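Local coordinates for protein putative phosphohistidine phosphatase, SixA (PDB 4HBZ) that probably acts as a phosphohistidine phosphatase of the histidine phosphatase superfamily, removing phosphate from a phosphorylated histidine of a partner protein, at residues H27-L41 / C68-A80. Sequence-based numbering, arbitrary orientation.
Sequences HAAAGSAVRDHDRPL and CSTAARTRQTLAA. With ACY (acetic acid), chain F.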
# COMPACT_ATOMS: atom_id res chain seq x y z
N HIS A 27 -6.78 -4.78 0.79
CA HIS A 27 -7.09 -6.20 0.60
C HIS A 27 -8.23 -6.37 -0.40
O HIS A 27 -9.12 -5.52 -0.54
CB HIS A 27 -7.45 -6.89 1.92
CG HIS A 27 -8.70 -6.38 2.55
ND1 HIS A 27 -9.96 -6.73 2.12
CD2 HIS A 27 -8.87 -5.48 3.56
CE1 HIS A 27 -10.85 -6.07 2.83
NE2 HIS A 27 -10.22 -5.32 3.71
N ALA A 28 -8.24 -7.55 -0.99
CA ALA A 28 -9.29 -7.91 -1.94
C ALA A 28 -10.58 -8.29 -1.23
O ALA A 28 -10.65 -8.38 -0.01
CB ALA A 28 -8.81 -8.98 -2.86
N ALA A 29 -11.64 -8.43 -2.01
CA ALA A 29 -13.00 -8.58 -1.49
C ALA A 29 -13.12 -9.80 -0.59
O ALA A 29 -12.61 -10.90 -0.91
CB ALA A 29 -13.99 -8.66 -2.63
N ALA A 30 -13.80 -9.61 0.54
CA ALA A 30 -13.91 -10.64 1.55
C ALA A 30 -15.36 -10.95 1.93
O ALA A 30 -16.28 -10.17 1.69
CB ALA A 30 -13.11 -10.21 2.79
N GLY A 31 -15.53 -12.16 2.41
CA GLY A 31 -16.84 -12.70 2.72
C GLY A 31 -17.18 -12.56 4.16
O GLY A 31 -16.70 -11.66 4.86
N SER A 32 -18.02 -13.45 4.65
CA SER A 32 -18.50 -13.38 6.02
C SER A 32 -17.85 -14.43 6.92
O SER A 32 -17.51 -15.51 6.45
CB SER A 32 -20.00 -13.62 6.06
OG SER A 32 -20.21 -14.96 5.71
N ALA A 33 -17.76 -14.13 8.22
CA ALA A 33 -17.24 -15.06 9.22
C ALA A 33 -17.78 -14.61 10.57
O ALA A 33 -18.19 -13.46 10.71
CB ALA A 33 -15.72 -15.16 9.26
N VAL A 34 -17.76 -15.48 11.58
CA VAL A 34 -18.31 -15.06 12.87
C VAL A 34 -17.35 -14.11 13.64
O VAL A 34 -17.79 -13.40 14.52
CB VAL A 34 -18.74 -16.25 13.75
CG1 VAL A 34 -19.81 -17.06 13.03
CG2 VAL A 34 -17.53 -17.10 14.14
N ARG A 35 -16.08 -14.10 13.29
CA ARG A 35 -15.18 -13.05 13.77
C ARG A 35 -14.68 -12.25 12.58
O ARG A 35 -14.21 -12.84 11.60
CB ARG A 35 -13.98 -13.64 14.51
CG ARG A 35 -14.30 -14.30 15.84
CD ARG A 35 -13.07 -14.20 16.73
NE ARG A 35 -11.90 -14.73 16.05
CZ ARG A 35 -11.06 -15.63 16.56
NH1 ARG A 35 -11.22 -16.07 17.80
NH2 ARG A 35 -10.04 -16.07 15.84
N ASP A 36 -14.74 -10.92 12.64
CA ASP A 36 -14.30 -10.13 11.51
C ASP A 36 -12.86 -10.45 11.07
O ASP A 36 -12.58 -10.59 9.90
CB ASP A 36 -14.39 -8.62 11.79
CG ASP A 36 -13.84 -7.81 10.64
OD1 ASP A 36 -14.66 -7.54 9.70
OD2 ASP A 36 -12.61 -7.52 10.60
N HIS A 37 -11.99 -10.63 12.03
CA HIS A 37 -10.57 -10.79 11.71
C HIS A 37 -10.36 -12.09 10.89
O HIS A 37 -9.42 -12.14 10.08
CB HIS A 37 -9.81 -10.84 13.05
CG HIS A 37 -8.33 -10.71 12.95
ND1 HIS A 37 -7.50 -11.79 13.06
CD2 HIS A 37 -7.53 -9.62 12.84
CE1 HIS A 37 -6.24 -11.38 13.00
NE2 HIS A 37 -6.24 -10.06 12.86
N ASP A 38 -11.27 -13.06 10.98
CA ASP A 38 -11.21 -14.35 10.25
C ASP A 38 -11.88 -14.34 8.89
O ASP A 38 -11.88 -15.40 8.16
CB ASP A 38 -11.91 -15.46 11.06
CG ASP A 38 -11.17 -15.78 12.34
OD1 ASP A 38 -9.93 -15.57 12.38
OD2 ASP A 38 -11.82 -16.26 13.29
N ARG A 39 -12.50 -13.22 8.50
CA ARG A 39 -13.23 -13.23 7.23
C ARG A 39 -12.28 -13.53 6.05
O ARG A 39 -11.26 -12.88 5.87
CB ARG A 39 -13.88 -11.86 6.97
CG ARG A 39 -15.06 -11.61 7.91
CD ARG A 39 -15.49 -10.15 7.94
NE ARG A 39 -15.85 -9.74 6.60
CZ ARG A 39 -15.58 -8.59 6.03
NH1 ARG A 39 -14.94 -7.63 6.69
NH2 ARG A 39 -15.92 -8.42 4.75
N PRO A 40 -12.63 -14.54 5.22
CA PRO A 40 -11.77 -14.93 4.13
C PRO A 40 -12.05 -14.13 2.87
O PRO A 40 -13.11 -13.52 2.73
CB PRO A 40 -12.16 -16.38 3.93
CG PRO A 40 -13.63 -16.37 4.13
CD PRO A 40 -13.81 -15.41 5.34
N LEU A 41 -11.12 -14.18 1.92
CA LEU A 41 -11.44 -13.65 0.61
C LEU A 41 -12.57 -14.45 -0.04
O LEU A 41 -12.70 -15.70 0.16
CB LEU A 41 -10.26 -13.73 -0.33
CG LEU A 41 -9.05 -12.83 0.07
CD1 LEU A 41 -7.92 -13.02 -0.97
CD2 LEU A 41 -9.44 -11.40 0.29
N CYS A 68 1.96 -6.10 6.59
CA CYS A 68 0.66 -6.67 6.33
C CYS A 68 -0.19 -6.75 7.58
O CYS A 68 0.27 -7.21 8.60
CB CYS A 68 0.84 -8.07 5.74
SG CYS A 68 -0.66 -8.88 5.12
N SER A 69 -1.44 -6.30 7.50
CA SER A 69 -2.41 -6.54 8.57
C SER A 69 -2.53 -8.03 8.88
O SER A 69 -2.46 -8.89 8.00
CB SER A 69 -3.77 -6.01 8.13
OG SER A 69 -4.77 -6.40 9.02
N THR A 70 -2.75 -8.34 10.15
CA THR A 70 -2.88 -9.71 10.62
C THR A 70 -4.22 -10.36 10.24
O THR A 70 -4.39 -11.56 10.39
CB THR A 70 -2.70 -9.77 12.12
OG1 THR A 70 -3.57 -8.79 12.72
CG2 THR A 70 -1.21 -9.52 12.49
N ALA A 71 -5.18 -9.58 9.73
CA ALA A 71 -6.48 -10.14 9.36
C ALA A 71 -6.29 -11.25 8.31
O ALA A 71 -5.39 -11.16 7.44
CB ALA A 71 -7.41 -9.09 8.82
N ALA A 72 -7.15 -12.25 8.34
CA ALA A 72 -7.12 -13.32 7.32
C ALA A 72 -7.16 -12.72 5.89
O ALA A 72 -6.45 -13.15 5.01
CB ALA A 72 -8.23 -14.32 7.51
N ARG A 73 -8.00 -11.72 5.67
CA ARG A 73 -8.20 -11.24 4.32
C ARG A 73 -7.02 -10.52 3.73
O ARG A 73 -6.77 -10.58 2.52
CB ARG A 73 -9.48 -10.38 4.23
CG ARG A 73 -9.51 -9.12 5.12
CD ARG A 73 -10.94 -8.61 5.19
NE ARG A 73 -11.16 -7.45 6.07
CZ ARG A 73 -11.50 -7.53 7.37
NH1 ARG A 73 -11.45 -8.68 8.05
NH2 ARG A 73 -11.87 -6.44 8.01
N THR A 74 -6.26 -9.82 4.57
CA THR A 74 -5.02 -9.19 4.16
C THR A 74 -3.90 -10.25 3.97
O THR A 74 -3.18 -10.25 2.99
CB THR A 74 -4.62 -8.09 5.17
OG1 THR A 74 -4.87 -8.58 6.49
CG2 THR A 74 -5.48 -6.84 4.97
N ARG A 75 -3.79 -11.21 4.89
CA ARG A 75 -2.86 -12.35 4.73
C ARG A 75 -3.13 -13.10 3.43
O ARG A 75 -2.17 -13.41 2.71
CB ARG A 75 -2.97 -13.31 5.92
CG ARG A 75 -2.47 -12.76 7.22
CD ARG A 75 -2.73 -13.76 8.36
NE ARG A 75 -2.25 -13.30 9.66
CZ ARG A 75 -1.01 -13.47 10.13
NH1 ARG A 75 -0.07 -14.15 9.45
NH2 ARG A 75 -0.73 -13.00 11.34
N GLN A 76 -4.39 -13.37 3.17
CA GLN A 76 -4.77 -14.13 1.99
C GLN A 76 -4.55 -13.33 0.72
O GLN A 76 -4.17 -13.88 -0.32
CB GLN A 76 -6.24 -14.56 2.09
CG GLN A 76 -6.41 -15.68 3.11
CD GLN A 76 -7.86 -16.00 3.40
OE1 GLN A 76 -8.75 -15.49 2.75
NE2 GLN A 76 -8.12 -16.83 4.42
N THR A 77 -4.78 -12.03 0.76
CA THR A 77 -4.46 -11.19 -0.39
C THR A 77 -2.98 -11.28 -0.70
O THR A 77 -2.59 -11.52 -1.82
CB THR A 77 -4.85 -9.73 -0.09
OG1 THR A 77 -6.26 -9.61 0.04
CG2 THR A 77 -4.36 -8.84 -1.17
N LEU A 78 -2.16 -11.17 0.33
CA LEU A 78 -0.71 -11.31 0.12
C LEU A 78 -0.36 -12.68 -0.49
O LEU A 78 0.44 -12.76 -1.44
CB LEU A 78 0.05 -11.05 1.42
CG LEU A 78 1.54 -11.24 1.33
CD1 LEU A 78 2.21 -10.33 0.35
CD2 LEU A 78 2.10 -11.05 2.74
N ALA A 79 -0.89 -13.74 0.08
CA ALA A 79 -0.60 -15.08 -0.40
C ALA A 79 -0.94 -15.16 -1.87
O ALA A 79 -0.18 -15.74 -2.69
CB ALA A 79 -1.38 -16.11 0.44
N ALA A 80 -2.09 -14.63 -2.25
CA ALA A 80 -2.56 -14.76 -3.64
C ALA A 80 -1.68 -13.99 -4.64
O ALA A 80 -1.67 -14.31 -5.83
CB ALA A 80 -4.01 -14.32 -3.78
C ACY F . -20.63 -17.18 8.55
O ACY F . -20.93 -16.95 7.36
OXT ACY F . -20.86 -16.35 9.47
CH3 ACY F . -19.99 -18.50 8.89
O HOH W 1 -10.18 -11.20 7.54
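Asp36 OD2 is gripped by both terminal nitrogens of Arg73, with NH2 at 2.9 Å on its syn lone pair and NH1 at 3.0 Å from above the carboxylate plane; Tyr94 OH bonds the same oxygen. The carboxylate and guanidinium planes stand 86° apart, and the other oxygen, OD1, takes Arg39 NH1 in a second salt bridge. Arg39 NH1 also lies over the centre of the Arg73 guanidinium, and Asp36 bridges the two arginines. Further back, the Arg73 chain runs extended under the loop, its CD packed over one face of the His27 ring in a CH-pi contact (3.6 Å to the centroid) and against Ala30 CB. Were Arg73 replaced by an alanine, Asp36 would probably lose its two-nitrogen grip and that face of His27 its aliphatic cover. The imidazole is fixed from its own segment too, ND1 donating to Ala28 O in the ring plane. His27 comes straight after an arginine, consistent with the phospho-accepting histidine of histidine phosphatases, and Arg73 probably corresponds to an arginine of their phosphate pocket.

Ala72 N donates to His37 O, and a water links His37 O and Arg39 O to Arg73 N and NH1. With CG anti to the backbone N (chi1 -167°), the His37 ring reaches Thr70 OG1 through NE2 (3.0 Å) and lies over Ala71 CA; Thr70 OG1 also hydrogen-bonds Asp91. Farther along, Gln76 OE1 accepts from Leu41 N at 2.8 Å, while Thr77 OG1 receives Ala28 N and donates to Arg73 O. The loop between strand 20-26 and helix 43-59 thus wraps the first turns of helix 72-81, whose Thr77 also packs on strand 114-119 and helix 43-59.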